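Local structure of glutaryl-CoA dehydrogenase (Mycobacterium smegmatis, 3SF6) at residues A32-I37 with S90-G95; K82-A87 with E130-W135. The protein belongs to the acyl-CoA dehydrogenase family of flavoproteins and forms a four-chain assembly with bound dihydroflavine-adenine dinucleotide. One frame throughout, in Å; residues are numbered along the deposited sequence.

Contact 1: residues A32-I37 with S90-G95; sequences AEEREI and SAVAYG. With SO4 (sulfate ion), chain S.
In the helical N-terminal domain of this acyl-CoA dehydrogenase, the first turns of helices 32-49 and 91-104 pack together, with Glu34 laid against Val92 and Ile37 against Ala93. Ala93, with only a methyl, is compatible with the close backbones, 5.1 Å between its CA and Glu34 CA. Its methyl meets the far end of the isoleucine, with Ile37 CD1 3.6 Å from Ala93 CB. CG1 of Ile37 lies anti to the carbonyl carbon (chi1 -77°), and the extended chi2 carries CD1 to that methyl. Val92 CG1 lies 3.6 Å from the carboxylate carbon CD of Glu34. The carboxylate of the buried Glu34 is satisfied elsewhere: OE1 accepts from Ser31 N, while OE2 forms a salt bridge with Arg323 of helix 298-327. Glu34 OE2 also takes a 2.6 Å hydrogen bond from water 1, which lies 2.7 Å from Ser90 OG and so joins the two segments. Ser90 OG accepts from Ala93 N at 3.0 Å (164°), a role that suits serine because its short side chain can turn back to a helix's first amides. A sulfate ion, probably from the crystallisation liquor, accepts from Ala32 N through O2 and from both NH1 and NH2 of Arg35 through O4. Two helix starts of the acyl-CoA dehydrogenase N-terminal domain thus meet, the second carrying a serine N-cap.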
loop_
_atom_site.group_PDB
_atom_site.type_symbol
_atom_site.label_atom_id
_atom_site.label_comp_id
_atom_site.label_asym_id
_atom_site.label_seq_id
_atom_site.Cartn_x
_atom_site.Cartn_y
_atom_site.Cartn_z
ATOM N N ALA A 32 15.818 -34.465 -3.677
ATOM C CA ALA A 32 15.290 -35.256 -4.802
ATOM C C ALA A 32 13.963 -35.927 -4.401
ATOM O O ALA A 32 13.036 -35.991 -5.218
ATOM C CB ALA A 32 16.331 -36.302 -5.246
ATOM N N GLU A 33 13.855 -36.396 -3.150
ATOM C CA GLU A 33 12.618 -37.004 -2.651
ATOM C C GLU A 33 11.470 -36.016 -2.652
ATOM O O GLU A 33 10.331 -36.351 -2.967
ATOM C CB GLU A 33 12.824 -37.551 -1.229
ATOM C CG GLU A 33 13.753 -38.759 -1.159
ATOM C CD GLU A 33 15.254 -38.460 -1.139
ATOM O OE1 GLU A 33 15.723 -37.283 -1.205
ATOM O OE2 GLU A 33 16.009 -39.480 -1.026
ATOM N N GLU A 34 11.745 -34.802 -2.204
ATOM C CA GLU A 34 10.766 -33.726 -2.182
ATOM C C GLU A 34 10.328 -33.315 -3.595
ATOM O O GLU A 34 9.148 -33.170 -3.861
ATOM C CB GLU A 34 11.329 -32.526 -1.448
ATOM C CG GLU A 34 11.491 -32.747 0.050
ATOM C CD GLU A 34 12.421 -31.786 0.753
ATOM O OE1 GLU A 34 13.041 -30.879 0.125
ATOM O OE2 GLU A 34 12.551 -31.965 1.990
ATOM N N ARG A 35 11.293 -33.164 -4.498
ATOM C CA ARG A 35 11.001 -32.821 -5.866
ATOM C C ARG A 35 10.169 -33.926 -6.545
ATOM O O ARG A 35 9.252 -33.642 -7.335
ATOM C CB ARG A 35 12.275 -32.510 -6.671
ATOM C CG ARG A 35 13.023 -31.250 -6.230
ATOM C CD ARG A 35 14.107 -30.853 -7.194
ATOM N NE ARG A 35 15.096 -31.910 -7.391
ATOM C CZ ARG A 35 16.170 -32.144 -6.648
ATOM N NH1 ARG A 35 16.507 -31.327 -5.636
ATOM N NH2 ARG A 35 16.926 -33.189 -6.939
ATOM N N GLU A 36 10.484 -35.191 -6.273
ATOM C CA GLU A 36 9.695 -36.293 -6.818
ATOM C C GLU A 36 8.228 -36.255 -6.389
ATOM O O GLU A 36 7.318 -36.385 -7.205
ATOM C CB GLU A 36 10.303 -37.636 -6.429
ATOM C CG GLU A 36 9.574 -38.822 -6.974
ATOM C CD GLU A 36 10.239 -40.158 -6.788
ATOM O OE1 GLU A 36 11.460 -40.256 -6.586
ATOM O OE2 GLU A 36 9.477 -41.144 -6.881
ATOM N N ILE A 37 7.973 -36.003 -5.110
ATOM C CA ILE A 37 6.599 -35.927 -4.619
ATOM C C ILE A 37 5.877 -34.749 -5.286
ATOM O O ILE A 37 4.741 -34.867 -5.785
ATOM C CB ILE A 37 6.569 -35.860 -3.066
ATOM C CG1 ILE A 37 6.836 -37.244 -2.466
ATOM C CG2 ILE A 37 5.217 -35.301 -2.562
ATOM C CD1 ILE A 37 7.203 -37.231 -1.002
ATOM N N SER A 90 7.102 -36.022 4.745
ATOM C CA SER A 90 7.580 -34.898 5.584
ATOM C C SER A 90 6.697 -33.698 5.452
ATOM O O SER A 90 5.889 -33.609 4.527
ATOM C CB SER A 90 8.995 -34.503 5.190
ATOM O OG SER A 90 9.019 -33.870 3.894
ATOM N N ALA A 91 6.875 -32.746 6.394
ATOM C CA ALA A 91 6.133 -31.492 6.347
ATOM C C ALA A 91 6.444 -30.749 5.068
ATOM O O ALA A 91 5.534 -30.219 4.433
ATOM C CB ALA A 91 6.480 -30.613 7.563
ATOM N N VAL A 92 7.717 -30.681 4.692
ATOM C CA VAL A 92 8.076 -29.995 3.447
ATOM C C VAL A 92 7.434 -30.673 2.221
ATOM O O VAL A 92 6.895 -29.990 1.339
ATOM C CB VAL A 92 9.593 -29.848 3.318
ATOM C CG1 VAL A 92 10.000 -29.318 1.904
ATOM C CG2 VAL A 92 10.124 -28.860 4.417
ATOM N N ALA A 93 7.495 -32.004 2.149
ATOM C CA ALA A 93 6.894 -32.693 0.971
ATOM C C ALA A 93 5.373 -32.485 0.919
ATOM O O ALA A 93 4.784 -32.233 -0.156
ATOM C CB ALA A 93 7.230 -34.181 0.996
ATOM N N TYR A 94 4.726 -32.559 2.074
ATOM C CA TYR A 94 3.305 -32.286 2.187
ATOM C C TYR A 94 2.972 -30.876 1.733
ATOM O O TYR A 94 2.042 -30.654 0.983
ATOM C CB TYR A 94 2.850 -32.488 3.647
ATOM C CG TYR A 94 1.448 -31.992 3.945
ATOM C CD1 TYR A 94 0.361 -32.509 3.295
ATOM C CD2 TYR A 94 1.232 -30.950 4.857
ATOM C CE1 TYR A 94 -0.942 -32.016 3.557
ATOM C CE2 TYR A 94 -0.068 -30.477 5.146
ATOM C CZ TYR A 94 -1.130 -31.004 4.478
ATOM O OH TYR A 94 -2.418 -30.567 4.763
ATOM N N GLY A 95 3.776 -29.919 2.166
ATOM C CA GLY A 95 3.610 -28.538 1.738
ATOM C C GLY A 95 3.683 -28.409 0.244
ATOM O O GLY A 95 2.851 -27.773 -0.362
HETATM S S SO4 S . 19.459 -33.980 -3.568
HETATM O O1 SO4 S . 20.675 -33.539 -2.867
HETATM O O2 SO4 S . 18.538 -34.775 -2.735
HETATM O O3 SO4 S . 20.071 -35.054 -4.410
HETATM O O4 SO4 S . 18.907 -32.858 -4.422
HETATM O O HOH W 1 11.663 -33.940 3.352
#

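Contact 2: residues K82-A87 with E130-W135; sequences KGYGCA and EQKDQW
Tyr84 reaches from its loop to helix 129-140, where it meets Lys132 and Asp133. The bond from CA to CB of Tyr84 points toward the helix, and with CG anti to the carbonyl carbon (chi1 -49°) the ring lies against Lys132 and Asp133. Beyond CG, Tyr84 CD1 passes 3.9 Å from Lys132 O. Tyr84 CE1 is next, with Asp133 OD1 3.6 Å away at the ring edge and near the ring plane; the carboxylate itself is turned 41° from that plane. Tyr84 CZ comes to 4.0 Å from Lys132 CB, which approaches the ring obliquely. At the tip, Tyr84 OH lies against the aliphatic part of the lysine, 3.4 Å from Lys132 CD, and hydrogen-bonds to water 2 at 2.6 Å. Water 2 donates in turn to Asp133 OD1 at 2.7 Å, linking phenol and carboxylate where no direct bond joins them.

The tyrosine projects from a type I' beta turn, Gly83 to Cys86, closed by Cys86 N and Gly83 O, in the loop between helices 64-73 and 91-104 of the N-terminal domain. Tyr84 itself has positive phi (59°), as this turn requires, and glycine suits the positions before and after it because a CB there would press on the preceding carbonyl oxygen. Across the contact, lysine is apt for a partly exposed helix position: its methylenes pack beside the phenol while its ammonium group leads away, making a long, weak ion pair with Asp129. The CA to CB bond of Asp133 points away from 82-87, yet its carboxylate comes back to the ring edge and the water.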
loop_
_atom_site.group_PDB
_atom_site.type_symbol
_atom_site.label_atom_id
_atom_site.label_comp_id
_atom_site.label_asym_id
_atom_site.label_seq_id
_atom_site.Cartn_x
_atom_site.Cartn_y
_atom_site.Cartn_z
ATOM N N LYS A 82 0.863 -40.562 9.692
ATOM C CA LYS A 82 1.565 -41.845 9.685
ATOM C C LYS A 82 0.606 -43.007 9.958
ATOM O O LYS A 82 -0.271 -42.932 10.820
ATOM C CB LYS A 82 2.694 -41.818 10.706
ATOM C CG LYS A 82 3.887 -40.972 10.205
ATOM C CD LYS A 82 5.056 -40.965 11.140
ATOM C CE LYS A 82 6.220 -40.181 10.559
ATOM N NZ LYS A 82 5.833 -38.792 10.163
ATOM N N GLY A 83 0.776 -44.083 9.210
ATOM C CA GLY A 83 -0.023 -45.283 9.432
ATOM C C GLY A 83 -1.363 -45.263 8.698
ATOM O O GLY A 83 -1.684 -44.305 7.987
ATOM N N TYR A 84 -2.119 -46.362 8.845
ATOM C CA TYR A 84 -3.508 -46.437 8.307
ATOM C C TYR A 84 -3.619 -46.234 6.791
ATOM O O TYR A 84 -4.655 -45.740 6.306
ATOM C CB TYR A 84 -4.420 -45.452 9.059
ATOM C CG TYR A 84 -4.293 -45.566 10.552
ATOM C CD1 TYR A 84 -4.993 -46.540 11.267
ATOM C CD2 TYR A 84 -3.428 -44.726 11.265
ATOM C CE1 TYR A 84 -4.842 -46.662 12.661
ATOM C CE2 TYR A 84 -3.279 -44.844 12.626
ATOM C CZ TYR A 84 -3.960 -45.812 13.328
ATOM O OH TYR A 84 -3.807 -45.952 14.708
ATOM N N GLY A 85 -2.566 -46.570 6.044
ATOM C CA GLY A 85 -2.551 -46.367 4.606
ATOM C C GLY A 85 -2.116 -44.983 4.153
ATOM O O GLY A 85 -2.098 -44.704 2.942
ATOM N N CYS A 86 -1.747 -44.114 5.095
ATOM C CA CYS A 86 -1.336 -42.734 4.770
ATOM C C CYS A 86 0.126 -42.689 4.343
ATOM O O CYS A 86 0.898 -43.575 4.707
ATOM C CB CYS A 86 -1.513 -41.828 5.974
ATOM S SG CYS A 86 -3.226 -41.636 6.484
ATOM N N ALA A 87 0.499 -41.652 3.604
ATOM C CA ALA A 87 1.848 -41.528 2.990
ATOM C C ALA A 87 2.972 -41.310 3.995
ATOM O O ALA A 87 4.131 -41.736 3.757
ATOM C CB ALA A 87 1.864 -40.392 1.963
ATOM N N GLU A 130 -10.351 -47.798 18.577
ATOM C CA GLU A 130 -11.529 -48.246 17.829
ATOM C C GLU A 130 -11.896 -47.267 16.710
ATOM O O GLU A 130 -12.200 -47.669 15.578
ATOM C CB GLU A 130 -12.728 -48.437 18.787
ATOM C CG GLU A 130 -14.026 -49.006 18.179
ATOM C CD GLU A 130 -15.261 -48.812 19.103
ATOM O OE1 GLU A 130 -15.094 -48.668 20.342
ATOM O OE2 GLU A 130 -16.407 -48.763 18.584
ATOM N N GLN A 131 -11.888 -45.972 17.041
ATOM C CA GLN A 131 -12.189 -44.928 16.040
ATOM C C GLN A 131 -11.139 -44.876 14.908
ATOM O O GLN A 131 -11.474 -44.776 13.694
ATOM C CB GLN A 131 -12.285 -43.548 16.739
ATOM C CG GLN A 131 -13.564 -43.397 17.572
ATOM C CD GLN A 131 -13.453 -42.332 18.624
ATOM O OE1 GLN A 131 -12.387 -41.753 18.835
ATOM N NE2 GLN A 131 -14.570 -42.045 19.298
ATOM N N LYS A 132 -9.875 -44.965 15.287
ATOM C CA LYS A 132 -8.814 -44.935 14.314
ATOM C C LYS A 132 -8.916 -46.104 13.372
ATOM O O LYS A 132 -8.777 -45.962 12.172
ATOM C CB LYS A 132 -7.457 -44.940 15.017
ATOM C CG LYS A 132 -7.187 -43.681 15.762
ATOM C CD LYS A 132 -5.760 -43.671 16.287
ATOM C CE LYS A 132 -5.618 -42.992 17.589
ATOM N NZ LYS A 132 -4.360 -43.410 18.327
ATOM N N ASP A 133 -9.128 -47.294 13.935
ATOM C CA ASP A 133 -9.138 -48.498 13.131
ATOM C C ASP A 133 -10.392 -48.543 12.256
ATOM O O ASP A 133 -10.351 -49.046 11.131
ATOM C CB ASP A 133 -9.066 -49.737 14.040
ATOM C CG ASP A 133 -7.734 -49.880 14.772
ATOM O OD1 ASP A 133 -6.722 -49.309 14.312
ATOM O OD2 ASP A 133 -7.695 -50.647 15.786
ATOM N N GLN A 134 -11.496 -48.004 12.756
ATOM C CA GLN A 134 -12.750 -48.030 12.000
ATOM C C GLN A 134 -12.708 -47.079 10.802
ATOM O O GLN A 134 -13.160 -47.435 9.721
ATOM C CB GLN A 134 -13.934 -47.703 12.880
ATOM C CG GLN A 134 -15.230 -47.569 12.083
ATOM C CD GLN A 134 -16.490 -47.509 12.932
ATOM O OE1 GLN A 134 -16.445 -47.546 14.175
ATOM N NE2 GLN A 134 -17.639 -47.400 12.252
ATOM N N TRP A 135 -12.177 -45.877 11.017
ATOM C CA TRP A 135 -12.325 -44.771 10.080
ATOM C C TRP A 135 -11.096 -44.478 9.252
ATOM O O TRP A 135 -11.237 -44.160 8.075
ATOM C CB TRP A 135 -12.767 -43.487 10.809
ATOM C CG TRP A 135 -14.219 -43.567 11.227
ATOM C CD1 TRP A 135 -14.705 -43.799 12.472
ATOM C CD2 TRP A 135 -15.356 -43.473 10.360
ATOM N NE1 TRP A 135 -16.081 -43.848 12.442
ATOM C CE2 TRP A 135 -16.504 -43.638 11.157
ATOM C CE3 TRP A 135 -15.512 -43.243 8.991
ATOM C CZ2 TRP A 135 -17.801 -43.588 10.625
ATOM C CZ3 TRP A 135 -16.778 -43.212 8.466
ATOM C CH2 TRP A 135 -17.916 -43.403 9.284
HETATM O O HOH W 2 -5.033 -47.929 15.962
#

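In the fold
After the short helix 20-24 the chain enters helix 32-49, whose first turn supplies one half of contact 1. After two further helices, 53-59 and 64-73, it runs through a loop holding residues 82-87 of contact 2, and then starts helix 91-104, where 90-95 closes the loop of contact 1. Helix 106-126 follows, and 130-135, on helix 129-140, closes contact 2. Segment order therefore alternates and the two loops cross, although the contact centres stand about 22 Å apart. Contact 1 is buried and joins two helices beside helix 298-327; contact 2, at the surface, ties the inter-helix loop to helix 129-140. All four segments belong to the N-terminal domain.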